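Long-range contacts in 3-carboxy-cis,cis-muconate cycloisomerase (Acinetobacter calcoaceticus, PDB 1Q5N), which is a mostly helical enzyme of the fumarase/aspartase-type lyase superfamily, built as an assembly of four copies of one chain: residues 185-190 / 238-243; 149-154 / 361-366. All blocks are in the same frame, centred on the assembly; numbering follows the deposited sequence.

Contact 1 (185-190 / 238-243); sequences NAIKAR and VEIASV
The guanidinium of Arg190 and the carboxylate of Glu239 meet edge to edge, their planes only 20° apart. The grip is side-on and bidentate: NE of Arg190 points almost straight at OE1 of Glu239 (2.9 Å, N-H...O angle 173°), lying on its syn lone pair, while NH2 of Arg190 reaches OE2 of Glu239 at 2.7 Å along a more bent line and somewhat out of the carboxylate plane. Arg190 turns its edge to the acid by bending at chi3 (60°), whereas Glu239 keeps an extended chain. Next to this pair, CG2 of Ile187 lies 3.7 Å from OE2 of Glu239, the two side chains running antiparallel alongside each other. CD1 of Ile187 also comes to 4.2 Å from CG1 of Ile240, the two isoleucines crossing at about a right angle, and CG2 of Ile187 reaches CG2 of Val243 at 4.4 Å.

The helices run antiparallel, the axes of the two segments approaching to 10.8 Å, and belong to the long-helix bundle that forms the core of this superfamily. Segment 185-190 is near the C-terminal end of helix 166-191, where the helix is kinked; segment 238-243 lies near the start of helix 235-261, whose other sides pack on helices 290-311 and 323-351.

Glu239 OE1 takes a second salt bridge from Arg183 of the second subunit. With two arginines at its carboxylate, Glu239 probably stays ionised, and the bridge to Arg183 carries the charge network across the subunit interface. One turn on, Ser242 OG donates to the carbonyl O of Glu239 at 2.6 Å, and Ser242 O hydrogen-bonds Tyr310 OH of the second subunit.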
loop_
_atom_site.group_PDB
_atom_site.type_symbol
_atom_site.label_atom_id
_atom_site.label_comp_id
_atom_site.label_asym_id
_atom_site.label_seq_id
_atom_site.Cartn_x
_atom_site.Cartn_y
_atom_site.Cartn_z
ATOM N N ASN A 185 18.403 -18.784 -2.267
ATOM C CA ASN A 185 19.617 -19.342 -1.707
ATOM C C ASN A 185 20.491 -18.285 -1.070
ATOM O O ASN A 185 21.111 -18.554 -0.052
ATOM C CB ASN A 185 20.430 -20.128 -2.766
ATOM C CG ASN A 185 19.791 -21.479 -3.092
ATOM O OD1 ASN A 185 19.336 -22.209 -2.191
ATOM N ND2 ASN A 185 19.742 -21.815 -4.383
ATOM N N ALA A 186 20.552 -17.100 -1.675
ATOM C CA ALA A 186 21.380 -16.035 -1.150
ATOM C C ALA A 186 20.958 -15.422 0.191
ATOM O O ALA A 186 21.786 -14.844 0.847
ATOM C CB ALA A 186 21.498 -14.931 -2.177
ATOM N N ILE A 187 19.701 -15.530 0.610
ATOM C CA ILE A 187 19.290 -14.918 1.880
ATOM C C ILE A 187 19.295 -15.888 3.062
ATOM O O ILE A 187 19.247 -15.476 4.224
ATOM C CB ILE A 187 17.828 -14.323 1.801
ATOM C CG1 ILE A 187 16.801 -15.458 1.685
ATOM C CG2 ILE A 187 17.706 -13.386 0.640
ATOM C CD1 ILE A 187 15.383 -14.953 1.878
ATOM N N LYS A 188 19.294 -17.175 2.777
ATOM C CA LYS A 188 19.239 -18.145 3.880
ATOM C C LYS A 188 20.185 -17.924 5.064
ATOM O O LYS A 188 19.747 -17.911 6.213
ATOM C CB LYS A 188 19.432 -19.556 3.346
ATOM C CG LYS A 188 18.194 -20.168 2.730
ATOM C CD LYS A 188 18.620 -21.346 1.888
ATOM C CE LYS A 188 17.483 -22.256 1.560
ATOM N NZ LYS A 188 17.957 -23.231 0.515
ATOM N N ALA A 189 21.478 -17.733 4.798
ATOM C CA ALA A 189 22.459 -17.543 5.871
ATOM C C ALA A 189 22.204 -16.327 6.758
ATOM O O ALA A 189 22.412 -16.376 7.971
ATOM C CB ALA A 189 23.876 -17.443 5.281
ATOM N N ARG A 190 21.764 -15.242 6.137
ATOM C CA ARG A 190 21.519 -13.989 6.817
ATOM C C ARG A 190 20.189 -13.919 7.575
ATOM O O ARG A 190 20.045 -13.251 8.614
ATOM C CB ARG A 190 21.554 -12.860 5.775
ATOM C CG ARG A 190 21.119 -11.514 6.309
ATOM C CD ARG A 190 21.489 -10.355 5.395
ATOM N NE ARG A 190 20.861 -10.525 4.087
ATOM C CZ ARG A 190 21.535 -10.782 2.972
ATOM N NH1 ARG A 190 22.867 -10.884 3.007
ATOM N NH2 ARG A 190 20.884 -10.984 1.847
ATOM N N VAL A 238 11.480 -8.625 6.723
ATOM C CA VAL A 238 11.084 -7.915 5.538
ATOM C C VAL A 238 11.740 -8.539 4.337
ATOM O O VAL A 238 11.103 -8.715 3.282
ATOM C CB VAL A 238 11.483 -6.430 5.651
ATOM C CG1 VAL A 238 11.054 -5.649 4.402
ATOM C CG2 VAL A 238 10.812 -5.844 6.877
ATOM N N GLU A 239 13.011 -8.915 4.505
ATOM C CA GLU A 239 13.770 -9.470 3.402
ATOM C C GLU A 239 13.135 -10.744 2.873
ATOM O O GLU A 239 13.028 -10.929 1.644
ATOM C CB GLU A 239 15.225 -9.683 3.812
ATOM C CG GLU A 239 16.105 -10.252 2.699
ATOM C CD GLU A 239 17.595 -10.174 2.994
ATOM O OE1 GLU A 239 18.022 -10.281 4.156
ATOM O OE2 GLU A 239 18.352 -10.011 2.048
ATOM N N ILE A 240 12.686 -11.603 3.792
ATOM C CA ILE A 240 12.023 -12.838 3.385
ATOM C C ILE A 240 10.717 -12.473 2.621
ATOM O O ILE A 240 10.451 -13.031 1.549
ATOM C CB ILE A 240 11.689 -13.711 4.614
ATOM C CG1 ILE A 240 12.979 -14.293 5.205
ATOM C CG2 ILE A 240 10.781 -14.915 4.221
ATOM C CD1 ILE A 240 12.731 -14.902 6.617
ATOM N N ALA A 241 9.923 -11.541 3.159
ATOM C CA ALA A 241 8.668 -11.121 2.489
ATOM C C ALA A 241 8.976 -10.530 1.106
ATOM O O ALA A 241 8.270 -10.815 0.155
ATOM C CB ALA A 241 7.858 -10.057 3.346
ATOM N N SER A 242 10.034 -9.730 1.001
ATOM C CA SER A 242 10.355 -9.100 -0.283
ATOM C C SER A 242 10.630 -10.105 -1.421
ATOM O O SER A 242 10.288 -9.864 -2.573
ATOM C CB SER A 242 11.554 -8.122 -0.147
ATOM O OG SER A 242 12.762 -8.822 0.060
ATOM N N VAL A 243 11.238 -11.232 -1.090
ATOM C CA VAL A 243 11.542 -12.251 -2.085
ATOM C C VAL A 243 10.243 -13.004 -2.477
ATOM O O VAL A 243 10.016 -13.295 -3.648
ATOM C CB VAL A 243 12.647 -13.172 -1.506
ATOM C CG1 VAL A 243 12.824 -14.444 -2.367
ATOM C CG2 VAL A 243 13.966 -12.388 -1.489
#

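Contact 2 (149-154 / 361-366); sequences HQVMMG and QNIECT
Strand 151-154 passes beside helix 356-364, bringing Met153 and Ile363 closest in the backbone, with their CA atoms 6.0 Å apart and no hydrogen bond joining the two segments. Ile363 is the piece that bridges the gap. Its CG1 arm is extended (chi2 165°), which carries CD1 across to CG1 of Val151 at 3.5 Å, a little tighter than ordinary van der Waals contact, the two side chains crossing at about a right angle. The same methyl lies over the start of the strand, 4.1 Å from CA of Met152.

Met153 lies against the other end of the isoleucine. Bent at both chi2 (-58°) and chi3 (-56°), its chain folds back so that SD rests 3.8 Å from CG1 of Ile363 while CG is equally near to that carbon; CG also comes within 4.1 Å of O of Asn362. The CB of Met152 points away from 361-366, and its side chain packs on Leu166 and Lys169 of helix 166-191 and on Met359.

The strand is the central one of a small antiparallel sheet, flanked by strands 159-161 and 163-165, so the contact sets helix 356-364, through Ile363, against that sheet. Gln160 of the adjacent strand packs on Met153 and hydrogen-bonds Asn362 O, which also accepts from Cys365 N at 3.2 Å, and Asn362 ND2 is held by Glu268 and by Ile266 O. On the strand side, Gln150 NE2 donates to O of Val151 at 3.0 Å.

Since no hydrogen bond crosses between the segments and Asn362 ND2 is engaged elsewhere, what joins 149-154 to 361-366 directly is dispersion between aliphatic and thioether groups, a fit of shape with no directional bond to fix it.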
loop_
_atom_site.group_PDB
_atom_site.type_symbol
_atom_site.label_atom_id
_atom_site.label_comp_id
_atom_site.label_asym_id
_atom_site.label_seq_id
_atom_site.Cartn_x
_atom_site.Cartn_y
_atom_site.Cartn_z
ATOM N N HIS A 149 9.777 -23.575 -31.436
ATOM C CA HIS A 149 9.482 -23.256 -32.834
ATOM C C HIS A 149 7.996 -22.960 -33.080
ATOM O O HIS A 149 7.596 -22.737 -34.229
ATOM C CB HIS A 149 9.934 -24.409 -33.790
ATOM C CG HIS A 149 11.420 -24.621 -33.814
ATOM N ND1 HIS A 149 12.015 -25.801 -33.409
ATOM C CD2 HIS A 149 12.436 -23.748 -34.071
ATOM C CE1 HIS A 149 13.333 -25.648 -33.401
ATOM N NE2 HIS A 149 13.610 -24.412 -33.795
ATOM N N GLN A 150 7.174 -22.968 -32.032
ATOM C CA GLN A 150 5.766 -22.683 -32.217
ATOM C C GLN A 150 5.600 -21.155 -32.390
ATOM O O GLN A 150 5.612 -20.386 -31.398
ATOM C CB GLN A 150 4.980 -23.157 -31.018
ATOM C CG GLN A 150 3.532 -22.777 -31.108
ATOM C CD GLN A 150 2.897 -23.304 -32.425
ATOM O OE1 GLN A 150 2.814 -24.525 -32.637
ATOM N NE2 GLN A 150 2.464 -22.366 -33.325
ATOM N N VAL A 151 5.468 -20.712 -33.644
ATOM C CA VAL A 151 5.286 -19.294 -33.937
ATOM C C VAL A 151 3.921 -18.708 -33.462
ATOM O O VAL A 151 2.887 -19.381 -33.517
ATOM C CB VAL A 151 5.442 -19.048 -35.460
ATOM C CG1 VAL A 151 5.123 -17.623 -35.759
ATOM C CG2 VAL A 151 6.890 -19.326 -35.891
ATOM N N MET A 152 3.931 -17.465 -32.979
ATOM C CA MET A 152 2.686 -16.802 -32.524
ATOM C C MET A 152 2.957 -15.309 -32.515
ATOM O O MET A 152 4.103 -14.893 -32.682
ATOM C CB MET A 152 2.299 -17.247 -31.116
ATOM C CG MET A 152 3.377 -16.865 -30.113
ATOM S SD MET A 152 2.935 -17.266 -28.418
ATOM C CE MET A 152 1.678 -15.922 -28.113
ATOM N N MET A 153 1.936 -14.477 -32.333
ATOM C CA MET A 153 2.223 -13.037 -32.336
ATOM C C MET A 153 2.763 -12.453 -31.024
ATOM O O MET A 153 2.323 -12.823 -29.922
ATOM C CB MET A 153 0.960 -12.261 -32.741
ATOM C CG MET A 153 0.501 -12.503 -34.198
ATOM S SD MET A 153 1.837 -12.055 -35.382
ATOM C CE MET A 153 2.187 -10.352 -34.973
ATOM N N GLY A 154 3.757 -11.579 -31.141
ATOM C CA GLY A 154 4.238 -10.857 -29.966
ATOM C C GLY A 154 3.286 -9.647 -29.907
ATOM O O GLY A 154 2.879 -9.091 -30.952
ATOM N N GLN A 361 -3.826 -18.719 -37.186
ATOM C CA GLN A 361 -4.880 -17.799 -37.572
ATOM C C GLN A 361 -4.726 -16.375 -37.071
ATOM O O GLN A 361 -5.025 -15.463 -37.801
ATOM C CB GLN A 361 -6.217 -18.249 -37.052
ATOM C CG GLN A 361 -6.807 -19.308 -37.878
ATOM C CD GLN A 361 -8.314 -19.155 -37.969
ATOM O OE1 GLN A 361 -8.932 -18.455 -37.125
ATOM N NE2 GLN A 361 -8.929 -19.809 -38.982
ATOM N N ASN A 362 -4.284 -16.156 -35.836
ATOM C CA ASN A 362 -4.217 -14.798 -35.393
ATOM C C ASN A 362 -3.069 -14.100 -36.084
ATOM O O ASN A 362 -3.086 -12.872 -36.233
ATOM C CB ASN A 362 -4.135 -14.749 -33.857
ATOM C CG ASN A 362 -5.351 -15.400 -33.223
ATOM O OD1 ASN A 362 -6.457 -15.352 -33.820
ATOM N ND2 ASN A 362 -5.179 -16.034 -32.040
ATOM N N ILE A 363 -2.071 -14.868 -36.536
ATOM C CA ILE A 363 -0.975 -14.254 -37.277
ATOM C C ILE A 363 -1.539 -13.697 -38.628
ATOM O O ILE A 363 -1.029 -12.690 -39.162
ATOM C CB ILE A 363 0.146 -15.282 -37.585
ATOM C CG1 ILE A 363 0.963 -15.583 -36.327
ATOM C CG2 ILE A 363 1.078 -14.777 -38.692
ATOM C CD1 ILE A 363 1.840 -16.855 -36.503
ATOM N N GLU A 364 -2.585 -14.322 -39.172
ATOM C CA GLU A 364 -3.119 -13.838 -40.456
ATOM C C GLU A 364 -4.072 -12.667 -40.328
ATOM O O GLU A 364 -4.459 -12.058 -41.307
ATOM C CB GLU A 364 -3.765 -14.989 -41.251
ATOM C CG GLU A 364 -2.694 -15.757 -42.080
ATOM C CD GLU A 364 -1.945 -14.806 -43.050
ATOM O OE1 GLU A 364 -2.670 -14.120 -43.810
ATOM O OE2 GLU A 364 -0.675 -14.710 -43.068
ATOM N N CYS A 365 -4.399 -12.322 -39.095
ATOM C CA CYS A 365 -5.308 -11.234 -38.779
ATOM C C CYS A 365 -5.108 -9.887 -39.537
ATOM O O CYS A 365 -6.070 -9.280 -40.010
ATOM C CB CYS A 365 -5.232 -11.026 -37.260
ATOM S SG CYS A 365 -6.501 -10.071 -36.622
ATOM N N THR A 366 -3.883 -9.390 -39.635
ATOM C CA THR A 366 -3.670 -8.120 -40.353
ATOM C C THR A 366 -3.350 -8.308 -41.853
ATOM O O THR A 366 -2.891 -7.386 -42.518
ATOM C CB THR A 366 -2.510 -7.274 -39.715
ATOM O OG1 THR A 366 -1.276 -8.019 -39.769
ATOM C CG2 THR A 366 -2.857 -6.900 -38.278
#

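From the N terminus, the chain first reaches the opening segment of contact 2, 149-154, just after helix 110-146, and then, along helix 166-191, the first segment of contact 1. Contact 1 closes its loop of 47 residues when helix 235-261 returns beside 185-190. The chain goes on through helices 290-311 and 323-351 before 361-366 closes contact 2, with 206 residues between its segments, so contact 1 is nested inside it. The two centres are 41 Å apart, and the nearest atoms about 26 Å. Contact 1 pairs helices within the bundle, whereas contact 2 fastens the small sheet to helix 356-364, which follows the bundle helices in sequence.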